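Local coordinates for protein vestitone reductase (Medicago sativa, PDB 2P4H) that catalyses the NADPH-dependent, stereospecific reduction of (3R)-vestitone to the corresponding isoflavanol, the penultimate step in making the phytoalexin medicarpin, at residues A[16-21]-A[26-31]; A[102-107]-A[120-125]; A[205-210]-A[310-315]; A[292-295]-A[300-303]. All blocks are in the same frame, centred on the assembly; numbering follows the deposited sequence.

Contact 1. Residues A[16-21]-A[26-31]; sequences WIIKSL and YSVNTT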
loop_
_atom_site.group_PDB
_atom_site.type_symbol
_atom_site.label_atom_id
_atom_site.label_comp_id
_atom_site.label_asym_id
_atom_site.label_seq_id
_atom_site.Cartn_x
_atom_site.Cartn_y
_atom_site.Cartn_z
ATOM N N TRP A 16 1.801 3.053 9.708
ATOM C CA TRP A 16 2.994 3.808 9.349
ATOM C C TRP A 16 2.598 5.208 8.893
ATOM O O TRP A 16 3.273 6.189 9.205
ATOM C CB TRP A 16 3.797 3.112 8.246
ATOM C CG TRP A 16 5.132 3.765 8.084
ATOM C CD1 TRP A 16 5.465 4.757 7.205
ATOM C CD2 TRP A 16 6.272 3.577 8.929
ATOM N NE1 TRP A 16 6.744 5.204 7.458
ATOM C CE2 TRP A 16 7.259 4.494 8.512
ATOM C CE3 TRP A 16 6.552 2.722 10.005
ATOM C CZ2 TRP A 16 8.511 4.583 9.136
ATOM C CZ3 TRP A 16 7.791 2.811 10.625
ATOM C CH2 TRP A 16 8.755 3.734 10.189
ATOM N N ILE A 17 1.496 5.300 8.155
ATOM C CA ILE A 17 1.016 6.591 7.686
ATOM C C ILE A 17 0.599 7.470 8.871
ATOM O O ILE A 17 0.826 8.680 8.854
ATOM C CB ILE A 17 -0.151 6.407 6.684
ATOM C CG1 ILE A 17 0.418 5.942 5.339
ATOM C CG2 ILE A 17 -0.933 7.708 6.519
ATOM C CD1 ILE A 17 -0.626 5.701 4.261
ATOM N N ILE A 18 0.004 6.871 9.901
ATOM C CA ILE A 18 -0.389 7.643 11.080
ATOM C C ILE A 18 0.876 8.194 11.742
ATOM O O ILE A 18 0.933 9.362 12.126
ATOM C CB ILE A 18 -1.173 6.770 12.088
ATOM C CG1 ILE A 18 -2.565 6.467 11.523
ATOM C CG2 ILE A 18 -1.271 7.477 13.441
ATOM C CD1 ILE A 18 -3.412 5.578 12.396
ATOM N N LYS A 19 1.890 7.342 11.865
ATOM C CA LYS A 19 3.168 7.739 12.451
ATOM C C LYS A 19 3.724 8.938 11.679
ATOM O O LYS A 19 4.117 9.952 12.265
ATOM C CB LYS A 19 4.147 6.562 12.373
ATOM C CG LYS A 19 5.574 6.873 12.780
ATOM C CD LYS A 19 6.442 5.629 12.635
ATOM C CE LYS A 19 7.905 5.899 12.961
ATOM N NZ LYS A 19 8.545 6.823 11.988
ATOM N N SER A 20 3.739 8.814 10.357
ATOM C CA SER A 20 4.242 9.853 9.468
ATOM C C SER A 20 3.461 11.159 9.577
ATOM O O SER A 20 4.048 12.241 9.643
ATOM C CB SER A 20 4.201 9.349 8.024
ATOM O OG SER A 20 4.518 10.377 7.103
ATOM N N LEU A 21 2.138 11.063 9.583
ATOM C CA LEU A 21 1.302 12.254 9.684
ATOM C C LEU A 21 1.580 13.015 10.975
ATOM O O LEU A 21 1.698 14.240 10.970
ATOM C CB LEU A 21 -0.177 11.866 9.616
ATOM C CG LEU A 21 -0.707 11.525 8.220
ATOM C CD1 LEU A 21 -2.072 10.860 8.331
ATOM C CD2 LEU A 21 -0.790 12.799 7.383
ATOM N N TYR A 26 0.499 16.928 11.432
ATOM C CA TYR A 26 -0.937 16.756 11.246
ATOM C C TYR A 26 -1.588 16.099 12.455
ATOM O O TYR A 26 -0.913 15.484 13.282
ATOM C CB TYR A 26 -1.235 15.865 10.035
ATOM C CG TYR A 26 -0.937 16.465 8.684
ATOM C CD1 TYR A 26 0.349 16.427 8.144
ATOM C CD2 TYR A 26 -1.953 17.047 7.928
ATOM C CE1 TYR A 26 0.611 16.951 6.878
ATOM C CE2 TYR A 26 -1.703 17.573 6.668
ATOM C CZ TYR A 26 -0.421 17.521 6.149
ATOM O OH TYR A 26 -0.184 18.031 4.893
ATOM N N SER A 27 -2.906 16.250 12.555
ATOM C CA SER A 27 -3.669 15.596 13.604
ATOM C C SER A 27 -4.299 14.425 12.850
ATOM O O SER A 27 -4.446 14.487 11.623
ATOM C CB SER A 27 -4.734 16.530 14.194
ATOM O OG SER A 27 -5.554 17.110 13.198
ATOM N N VAL A 28 -4.672 13.367 13.558
ATOM C CA VAL A 28 -5.212 12.189 12.889
ATOM C C VAL A 28 -6.449 11.545 13.500
ATOM O O VAL A 28 -6.531 11.356 14.712
ATOM C CB VAL A 28 -4.121 11.092 12.801
ATOM C CG1 VAL A 28 -4.659 9.860 12.092
ATOM C CG2 VAL A 28 -2.897 11.637 12.086
ATOM N N ASN A 29 -7.405 11.216 12.637
ATOM C CA ASN A 29 -8.621 10.511 13.029
ATOM C C ASN A 29 -8.411 9.155 12.372
ATOM O O ASN A 29 -7.939 9.091 11.238
ATOM C CB ASN A 29 -9.872 11.152 12.423
ATOM C CG ASN A 29 -10.332 12.388 13.170
ATOM O OD1 ASN A 29 -11.263 13.070 12.734
ATOM N ND2 ASN A 29 -9.698 12.677 14.300
ATOM N N THR A 30 -8.742 8.074 13.062
ATOM C CA THR A 30 -8.556 6.765 12.456
ATOM C C THR A 30 -9.648 5.772 12.817
ATOM O O THR A 30 -10.265 5.857 13.887
ATOM C CB THR A 30 -7.171 6.163 12.837
ATOM O OG1 THR A 30 -6.920 4.988 12.051
ATOM C CG2 THR A 30 -7.133 5.783 14.314
ATOM N N THR A 31 -9.899 4.854 11.892
ATOM C CA THR A 31 -10.865 3.782 12.078
ATOM C C THR A 31 -10.013 2.527 11.908
ATOM O O THR A 31 -9.081 2.510 11.097
ATOM C CB THR A 31 -12.004 3.829 11.023
ATOM O OG1 THR A 31 -11.460 3.720 9.702
ATOM C CG2 THR A 31 -12.773 5.131 11.140
#

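Contact 2. Residues A[102-107]-A[120-125]; sequences DGALGI and FIYTSS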
loop_
_atom_site.group_PDB
_atom_site.type_symbol
_atom_site.label_atom_id
_atom_site.label_comp_id
_atom_site.label_asym_id
_atom_site.label_seq_id
_atom_site.Cartn_x
_atom_site.Cartn_y
_atom_site.Cartn_z
ATOM N N ASP A 102 -18.686 -1.904 -1.839
ATOM C CA ASP A 102 -19.207 -1.180 -0.685
ATOM C C ASP A 102 -18.096 -0.750 0.274
ATOM O O ASP A 102 -18.131 0.356 0.813
ATOM C CB ASP A 102 -20.229 -2.049 0.057
ATOM C CG ASP A 102 -21.505 -2.258 -0.742
ATOM O OD1 ASP A 102 -21.451 -2.161 -1.986
ATOM O OD2 ASP A 102 -22.561 -2.530 -0.130
ATOM N N GLY A 103 -17.111 -1.621 0.478
ATOM C CA GLY A 103 -16.012 -1.307 1.376
ATOM C C GLY A 103 -15.096 -0.230 0.825
ATOM O O GLY A 103 -14.541 0.581 1.571
ATOM N N ALA A 104 -14.929 -0.225 -0.490
ATOM C CA ALA A 104 -14.085 0.770 -1.130
ATOM C C ALA A 104 -14.792 2.120 -1.150
ATOM O O ALA A 104 -14.162 3.160 -0.952
ATOM C CB ALA A 104 -13.761 0.340 -2.554
ATOM N N LEU A 105 -16.106 2.094 -1.365
ATOM C CA LEU A 105 -16.895 3.318 -1.465
ATOM C C LEU A 105 -17.506 3.907 -0.202
ATOM O O LEU A 105 -17.870 5.079 -0.200
ATOM C CB LEU A 105 -18.021 3.126 -2.485
ATOM C CG LEU A 105 -17.623 2.782 -3.920
ATOM C CD1 LEU A 105 -18.879 2.658 -4.769
ATOM C CD2 LEU A 105 -16.706 3.853 -4.483
ATOM N N GLY A 106 -17.624 3.113 0.858
ATOM C CA GLY A 106 -18.233 3.600 2.087
ATOM C C GLY A 106 -17.807 4.983 2.547
ATOM O O GLY A 106 -18.614 5.920 2.611
ATOM N N ILE A 107 -16.531 5.124 2.870
ATOM C CA ILE A 107 -16.033 6.403 3.341
ATOM C C ILE A 107 -15.984 7.453 2.224
ATOM O O ILE A 107 -16.044 8.654 2.490
ATOM C CB ILE A 107 -14.654 6.230 4.027
ATOM C CG1 ILE A 107 -14.222 7.550 4.667
ATOM C CG2 ILE A 107 -13.627 5.693 3.032
ATOM C CD1 ILE A 107 -13.014 7.421 5.572
ATOM N N PHE A 120 -8.884 12.850 -1.496
ATOM C CA PHE A 120 -9.233 11.514 -1.025
ATOM C C PHE A 120 -8.220 10.607 -1.712
ATOM O O PHE A 120 -8.173 10.548 -2.941
ATOM C CB PHE A 120 -10.660 11.148 -1.461
ATOM C CG PHE A 120 -11.115 9.789 -1.000
ATOM C CD1 PHE A 120 -10.676 8.635 -1.640
ATOM C CD2 PHE A 120 -11.987 9.666 0.082
ATOM C CE1 PHE A 120 -11.099 7.378 -1.214
ATOM C CE2 PHE A 120 -12.415 8.415 0.516
ATOM C CZ PHE A 120 -11.972 7.267 -0.132
ATOM N N ILE A 121 -7.397 9.926 -0.924
ATOM C CA ILE A 121 -6.378 9.054 -1.493
ATOM C C ILE A 121 -6.676 7.600 -1.173
ATOM O O ILE A 121 -6.745 7.195 -0.007
ATOM C CB ILE A 121 -4.974 9.430 -0.976
ATOM C CG1 ILE A 121 -4.710 10.910 -1.265
ATOM C CG2 ILE A 121 -3.918 8.576 -1.663
ATOM C CD1 ILE A 121 -3.316 11.388 -0.888
ATOM N N TYR A 122 -6.858 6.820 -2.232
ATOM C CA TYR A 122 -7.176 5.405 -2.115
ATOM C C TYR A 122 -5.963 4.537 -2.397
ATOM O O TYR A 122 -5.277 4.719 -3.403
ATOM C CB TYR A 122 -8.288 5.037 -3.097
ATOM C CG TYR A 122 -8.735 3.602 -2.975
ATOM C CD1 TYR A 122 -9.462 3.182 -1.862
ATOM C CD2 TYR A 122 -8.403 2.655 -3.945
ATOM C CE1 TYR A 122 -9.848 1.858 -1.710
ATOM C CE2 TYR A 122 -8.787 1.317 -3.799
ATOM C CZ TYR A 122 -9.509 0.933 -2.675
ATOM O OH TYR A 122 -9.887 -0.380 -2.500
ATOM N N THR A 123 -5.717 3.587 -1.506
ATOM C CA THR A 123 -4.604 2.663 -1.644
ATOM C C THR A 123 -4.971 1.515 -2.576
ATOM O O THR A 123 -5.867 0.731 -2.260
ATOM C CB THR A 123 -4.218 2.067 -0.268
ATOM O OG1 THR A 123 -3.642 3.092 0.554
ATOM C CG2 THR A 123 -3.225 0.928 -0.429
ATOM N N SER A 124 -4.309 1.425 -3.728
ATOM C CA SER A 124 -4.568 0.317 -4.639
ATOM C C SER A 124 -3.377 -0.633 -4.619
ATOM O O SER A 124 -2.518 -0.536 -3.738
ATOM C CB SER A 124 -4.865 0.798 -6.061
ATOM O OG SER A 124 -5.410 -0.275 -6.820
ATOM N N SER A 125 -3.302 -1.520 -5.606
ATOM C CA SER A 125 -2.274 -2.552 -5.625
ATOM C C SER A 125 -1.801 -2.942 -7.017
ATOM O O SER A 125 -2.516 -2.754 -7.997
ATOM C CB SER A 125 -2.858 -3.785 -4.923
ATOM O OG SER A 125 -2.207 -4.983 -5.287
#

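Contact 3. Residues A[205-210]-A[310-315]; sequences KALVLV and DDAIQC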
loop_
_atom_site.group_PDB
_atom_site.type_symbol
_atom_site.label_atom_id
_atom_site.label_comp_id
_atom_site.label_asym_id
_atom_site.label_seq_id
_atom_site.Cartn_x
_atom_site.Cartn_y
_atom_site.Cartn_z
ATOM N N LYS A 205 7.627 -11.786 2.346
ATOM C CA LYS A 205 7.898 -12.220 0.983
ATOM C C LYS A 205 9.149 -11.564 0.408
ATOM O O LYS A 205 9.946 -12.223 -0.262
ATOM C CB LYS A 205 6.693 -11.926 0.086
ATOM C CG LYS A 205 5.469 -12.759 0.431
ATOM C CD LYS A 205 4.308 -12.458 -0.495
ATOM C CE LYS A 205 3.111 -13.326 -0.148
ATOM N NZ LYS A 205 3.476 -14.769 -0.126
ATOM N N ALA A 206 9.322 -10.272 0.667
ATOM C CA ALA A 206 10.486 -9.544 0.166
ATOM C C ALA A 206 11.793 -10.055 0.770
ATOM O O ALA A 206 12.856 -9.948 0.150
ATOM C CB ALA A 206 10.327 -8.052 0.455
ATOM N N LEU A 207 11.714 -10.608 1.979
ATOM C CA LEU A 207 12.899 -11.116 2.665
ATOM C C LEU A 207 13.057 -12.629 2.566
ATOM O O LEU A 207 13.735 -13.246 3.385
ATOM C CB LEU A 207 12.870 -10.701 4.140
ATOM C CG LEU A 207 12.930 -9.198 4.422
ATOM C CD1 LEU A 207 13.030 -8.962 5.923
ATOM C CD2 LEU A 207 14.131 -8.585 3.710
ATOM N N VAL A 208 12.448 -13.225 1.547
ATOM C CA VAL A 208 12.520 -14.666 1.362
ATOM C C VAL A 208 13.952 -15.218 1.364
ATOM O O VAL A 208 14.191 -16.319 1.865
ATOM C CB VAL A 208 11.786 -15.087 0.058
ATOM C CG1 VAL A 208 12.445 -14.450 -1.156
ATOM C CG2 VAL A 208 11.765 -16.602 -0.063
ATOM N N LEU A 209 14.908 -14.465 0.828
ATOM C CA LEU A 209 16.286 -14.953 0.792
ATOM C C LEU A 209 16.975 -14.992 2.158
ATOM O O LEU A 209 17.945 -15.729 2.339
ATOM C CB LEU A 209 17.128 -14.135 -0.195
ATOM C CG LEU A 209 16.759 -14.241 -1.680
ATOM C CD1 LEU A 209 17.794 -13.474 -2.497
ATOM C CD2 LEU A 209 16.713 -15.702 -2.122
ATOM N N VAL A 210 16.486 -14.213 3.118
ATOM C CA VAL A 210 17.091 -14.217 4.451
ATOM C C VAL A 210 16.183 -14.807 5.527
ATOM O O VAL A 210 16.660 -15.196 6.595
ATOM C CB VAL A 210 17.507 -12.798 4.903
ATOM C CG1 VAL A 210 18.573 -12.247 3.968
ATOM C CG2 VAL A 210 16.299 -11.887 4.943
ATOM N N ASP A 310 17.433 -2.580 4.363
ATOM C CA ASP A 310 18.035 -2.441 5.682
ATOM C C ASP A 310 17.015 -2.098 6.754
ATOM O O ASP A 310 17.062 -2.652 7.853
ATOM C CB ASP A 310 19.144 -1.389 5.691
ATOM C CG ASP A 310 19.992 -1.474 6.945
ATOM O OD1 ASP A 310 20.635 -2.528 7.148
ATOM O OD2 ASP A 310 20.005 -0.503 7.730
ATOM N N ASP A 311 16.095 -1.187 6.447
ATOM C CA ASP A 311 15.084 -0.816 7.427
ATOM C C ASP A 311 14.229 -2.022 7.796
ATOM O O ASP A 311 13.918 -2.236 8.967
ATOM C CB ASP A 311 14.203 0.326 6.904
ATOM C CG ASP A 311 14.905 1.673 6.960
ATOM O OD1 ASP A 311 15.852 1.809 7.761
ATOM O OD2 ASP A 311 14.506 2.602 6.224
ATOM N N ALA A 312 13.861 -2.822 6.802
ATOM C CA ALA A 312 13.057 -4.007 7.059
ATOM C C ALA A 312 13.843 -5.029 7.885
ATOM O O ALA A 312 13.331 -5.583 8.857
ATOM C CB ALA A 312 12.608 -4.632 5.738
ATOM N N ILE A 313 15.090 -5.271 7.501
ATOM C CA ILE A 313 15.919 -6.239 8.206
ATOM C C ILE A 313 16.205 -5.839 9.652
ATOM O O ILE A 313 16.064 -6.665 10.559
ATOM C CB ILE A 313 17.226 -6.490 7.421
ATOM C CG1 ILE A 313 16.902 -7.330 6.179
ATOM C CG2 ILE A 313 18.258 -7.188 8.299
ATOM C CD1 ILE A 313 18.034 -7.435 5.178
ATOM N N GLN A 314 16.580 -4.583 9.883
ATOM C CA GLN A 314 16.855 -4.140 11.249
ATOM C C GLN A 314 15.593 -4.221 12.107
ATOM O O GLN A 314 15.653 -4.603 13.281
ATOM C CB GLN A 314 17.393 -2.704 11.269
ATOM C CG GLN A 314 18.718 -2.495 10.541
ATOM C CD GLN A 314 19.759 -3.552 10.870
ATOM O OE1 GLN A 314 19.856 -4.018 12.008
ATOM N NE2 GLN A 314 20.555 -3.923 9.877
ATOM N N CYS A 315 14.446 -3.870 11.530
ATOM C CA CYS A 315 13.194 -3.913 12.275
ATOM C C CYS A 315 12.866 -5.360 12.632
ATOM O O CYS A 315 12.475 -5.659 13.763
ATOM C CB CYS A 315 12.059 -3.291 11.455
ATOM S SG CYS A 315 10.533 -3.023 12.391
#

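Contact 4. Residues A[292-295]-A[300-303]; sequences KKLV and DFKY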
loop_
_atom_site.group_PDB
_atom_site.type_symbol
_atom_site.label_atom_id
_atom_site.label_comp_id
_atom_site.label_asym_id
_atom_site.label_seq_id
_atom_site.Cartn_x
_atom_site.Cartn_y
_atom_site.Cartn_z
ATOM N N LYS A 292 7.024 7.093 -13.672
ATOM C CA LYS A 292 7.344 8.364 -14.309
ATOM C C LYS A 292 6.253 9.420 -14.086
ATOM O O LYS A 292 6.561 10.590 -13.875
ATOM C CB LYS A 292 7.561 8.145 -15.809
ATOM C CG LYS A 292 7.807 9.418 -16.605
ATOM C CD LYS A 292 8.156 9.086 -18.050
ATOM C CE LYS A 292 8.330 10.342 -18.895
ATOM N NZ LYS A 292 7.058 11.108 -19.017
ATOM N N LYS A 293 4.982 9.021 -14.117
ATOM C CA LYS A 293 3.901 9.989 -13.925
ATOM C C LYS A 293 4.006 10.716 -12.585
ATOM O O LYS A 293 3.872 11.943 -12.517
ATOM C CB LYS A 293 2.542 9.294 -14.037
ATOM C CG LYS A 293 1.354 10.247 -14.019
ATOM C CD LYS A 293 0.041 9.477 -14.046
ATOM C CE LYS A 293 -1.164 10.410 -13.998
ATOM N NZ LYS A 293 -2.453 9.653 -14.033
ATOM N N LEU A 294 4.251 9.966 -11.518
ATOM C CA LEU A 294 4.366 10.566 -10.195
ATOM C C LEU A 294 5.598 11.469 -10.087
ATOM O O LEU A 294 5.541 12.532 -9.469
ATOM C CB LEU A 294 4.409 9.469 -9.125
ATOM C CG LEU A 294 4.516 9.906 -7.661
ATOM C CD1 LEU A 294 3.385 10.859 -7.310
ATOM C CD2 LEU A 294 4.470 8.677 -6.767
ATOM N N VAL A 295 6.706 11.047 -10.687
ATOM C CA VAL A 295 7.923 11.848 -10.649
ATOM C C VAL A 295 7.734 13.118 -11.488
ATOM O O VAL A 295 8.198 14.193 -11.098
ATOM C CB VAL A 295 9.139 11.032 -11.156
ATOM C CG1 VAL A 295 10.366 11.933 -11.283
ATOM C CG2 VAL A 295 9.434 9.893 -10.180
ATOM N N ASP A 300 9.449 13.406 -5.157
ATOM C CA ASP A 300 10.807 12.877 -5.165
ATOM C C ASP A 300 10.927 11.765 -4.138
ATOM O O ASP A 300 10.582 11.953 -2.972
ATOM C CB ASP A 300 11.822 13.976 -4.829
ATOM C CG ASP A 300 11.868 15.069 -5.877
ATOM O OD1 ASP A 300 10.855 15.778 -6.047
ATOM O OD2 ASP A 300 12.921 15.221 -6.531
ATOM N N PHE A 301 11.406 10.604 -4.575
ATOM C CA PHE A 301 11.592 9.488 -3.661
ATOM C C PHE A 301 12.819 9.750 -2.800
ATOM O O PHE A 301 13.849 10.220 -3.289
ATOM C CB PHE A 301 11.742 8.172 -4.425
ATOM C CG PHE A 301 10.448 7.654 -4.977
ATOM C CD1 PHE A 301 9.955 8.120 -6.191
ATOM C CD2 PHE A 301 9.685 6.753 -4.244
ATOM C CE1 PHE A 301 8.712 7.698 -6.665
ATOM C CE2 PHE A 301 8.440 6.324 -4.706
ATOM C CZ PHE A 301 7.953 6.797 -5.916
ATOM N N LYS A 302 12.698 9.435 -1.517
ATOM C CA LYS A 302 13.765 9.661 -0.549
ATOM C C LYS A 302 14.673 8.464 -0.283
ATOM O O LYS A 302 15.860 8.634 0.007
ATOM C CB LYS A 302 13.136 10.118 0.770
ATOM C CG LYS A 302 14.101 10.254 1.939
ATOM C CD LYS A 302 13.375 10.751 3.179
ATOM C CE LYS A 302 14.311 10.844 4.377
ATOM N NZ LYS A 302 13.616 11.354 5.589
ATOM N N TYR A 303 14.131 7.258 -0.411
ATOM C CA TYR A 303 14.890 6.051 -0.104
ATOM C C TYR A 303 15.388 5.212 -1.271
ATOM O O TYR A 303 14.783 5.174 -2.339
ATOM C CB TYR A 303 14.050 5.178 0.824
ATOM C CG TYR A 303 13.608 5.909 2.064
ATOM C CD1 TYR A 303 14.455 6.020 3.166
ATOM C CD2 TYR A 303 12.360 6.525 2.129
ATOM C CE1 TYR A 303 14.069 6.723 4.301
ATOM C CE2 TYR A 303 11.963 7.235 3.260
ATOM C CZ TYR A 303 12.823 7.328 4.343
ATOM O OH TYR A 303 12.435 8.017 5.465
#

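Contact 1. Residues A[16-21]-A[26-31]
Leu21, Val28 and Tyr26 form the centre of a helix-on-strand contact in which each branch of the leucine has its own neighbour. Leu21 CG stands anti to its carbonyl carbon (chi1 -77°), which sends CD2 over one face of the Tyr26 ring, 4.2 Å from the ring centroid and 26° off the normal, a CH-pi contact. CD1 turns instead to Val28 CG2, which also rests on Leu21 CB at 3.7 Å. The other valine methyl, CG1, anti to its backbone N, reaches Ile18 CG1 at 4.0 Å, and the valine thus spans two successive inward positions of the helix. Farther along, the extended isoleucine places CD1 3.6 Å from Thr30 OG1, a van der Waals approach of a methyl group; the hydroxyl has its polar partner in Val6 O on strand 3-7. Where the chain turns back, Tyr26 N donates to Leu21 O at 3.0 Å with an N-H...O angle of 156°, joining the last residue of 16-21 to the first of 26-31 across the turn. This is the second half of the beta-alpha-beta unit 3-7, 12-23, 27-31 of a Rossmann fold. Branched aliphatic groups hold the helix against the sheet, while polar ends are satisfied elsewhere, Tyr26 OH by Glu239; the chemistry implies a buried apolar seam with one backbone bond at its turn.

Contact 2. Residues A[102-107]-A[120-125]
Phe120 and Tyr122, alternate residues of a parallel strand in the Rossmann-type sheet, point their rings at the helix 95-111, where Ile107 and Ala104 meet them. The helix lies against one side of the sheet, and the pairing follows a simple rule: residues two apart on the strand face the same way, and residues three apart on the helix, close to one turn, receive them. Both aromatic side chains have CG anti to the backbone N, with chi1 of -179° for Phe120 and -176° for Tyr122, and thus extend from the strand in much the same manner.

Their ends are used differently. Phe120 offers the rim of its ring: Ile107 CG2 lies near the ring plane at the edge, beside CE2 and CZ, while the rest of the isoleucine crosses the phenylalanine at a slant. The longer Tyr122 brings its phenolic end to the small Ala104, whose methyl approaches at an oblique angle to the ring, with CB 4.3 Å from CE1. A bulkier pair is thus set beside a pair in which a long side chain meets a short one, all by van der Waals touches, one against the phenol oxygen.

The surroundings close this layer. Ala167 of helix 158-177 touches both Ala104 and Tyr122, and the Tyr122 ring meets that of His80, their planes at about 60°. Ile78 of strand 77-80 touches both Ile107 and Phe120. Across the contact itself, two separations are equal: Ile107 CG2 to Phe120 CE2 and Ala104 CB to Tyr122 OH are each 3.9 Å.

Contact 3. Residues A[205-210]-A[310-315]
Leu207 carries this contact almost alone, its two methyls spread over neighbouring residues of the helix 305-319. CD2 packs on Ile313 CG1 at 3.9 Å, while CD1 reaches toward Ala312 CB at a looser 4.4 Å. The leucine comes from the break between helices 201-206 and 208-211, where it leaves helical geometry after the first and occupies the N-cap position of the second. With CG anti to its carbonyl carbon (chi1 -64°) and CD1 continuing the extended chain, it projects from this kink straight at the opposing helix. Ile313 adopts a similar first torsion (chi1 -73°), which brings CG1 round to the leucine although its CB does not point directly across.

The tight part is therefore a small buried patch of aliphatic carbon; Phe309 and Cys316 of the same helix also touch Leu207, and Leu263 of helix 256-266 touches Ile313. Val210, one turn farther on, faces the same helix but is partly exposed, and its CG2 comes no nearer than 4.8 Å, to Ile313 CG1. The far side of helix 305-319 is polar instead. There Gln314 NE2 donates to Asp310 OD1 at 3.1 Å, within a few degrees of the amide plane but 39° out of the carboxylate plane. That oxygen is also hydrogen-bonded to Tyr267 OH, so two partners grip it.

The division into an aliphatic inner face and a hydrogen-bonded outer one is that of an amphipathic helix, here the C-terminal helix of the chain packed against a helical kink.

Contact 4. Residues A[292-295]-A[300-303]
Two first torsions bring Leu294 and Phe301 together: the leucine has CG anti to its backbone N (chi1 -179°), whereas the phenylalanine has CG anti to its carbonyl carbon (chi1 -75°). The first sends the leucine branch out from helix 292-296 toward the returning chain. The second swings the ring back toward the helix, even though the phenylalanine CB does not aim there. The two side chains cross at about a right angle, and the far end of the ring makes the touch, with CZ 4.0 Å from Leu294 CD2. That methyl approaches obliquely.

Val295 adds a second, slightly longer point of support. Its CG2 sits at the ring edge, near the ring plane, 4.2 Å from Phe301 CE1. One ring thus touches two consecutive residues of the helix, a buried leucine and an exposed valine, and the contact passes from the interior to the surface within the width of the ring. The interaction is wholly apolar, and the few residues between the segments turn the chain sharply enough for it to fold back on its own helix.

Other groups help to hold the ring in place. Phe299 packs edge-to-face with Phe301 and also touches Leu294, and Pro251 and Thr291 add contacts. Helix 227-239 holds the backbone on either side of Phe301 in sequence: Arg232 donates to Asp300 O, and Asp229 accepts from the amides of Lys302 and Tyr303. The segment 300-303 therefore runs beside helix 227-239 as the connection between helix 292-296, on which its phenylalanine leans, and helix 305-319.

Overall arrangement
Contacts 1 and 2 illustrate one principle at two places: both press a helix on the same seven-stranded parallel sheet, with centres 17 Å apart. Contact 1 lies nearer the predicted NADP(+) site, the side chain of Thr30 coming within about 3 Å of Gly9 of the glycine-rich motif, nearest atoms; in contact 2, Tyr122 is about 8 Å, side chain to side chain, from Tyr160, a cofactor-binding residue by similarity. Contact 3 joins 205-210 to the C-terminal helix 305-319, and contact 4 is nested in the loop it closes, their centres 22 Å apart. Contacts 2 and 3, on opposite sides of the chain's centre, are the most distant, with centres 28 Å apart.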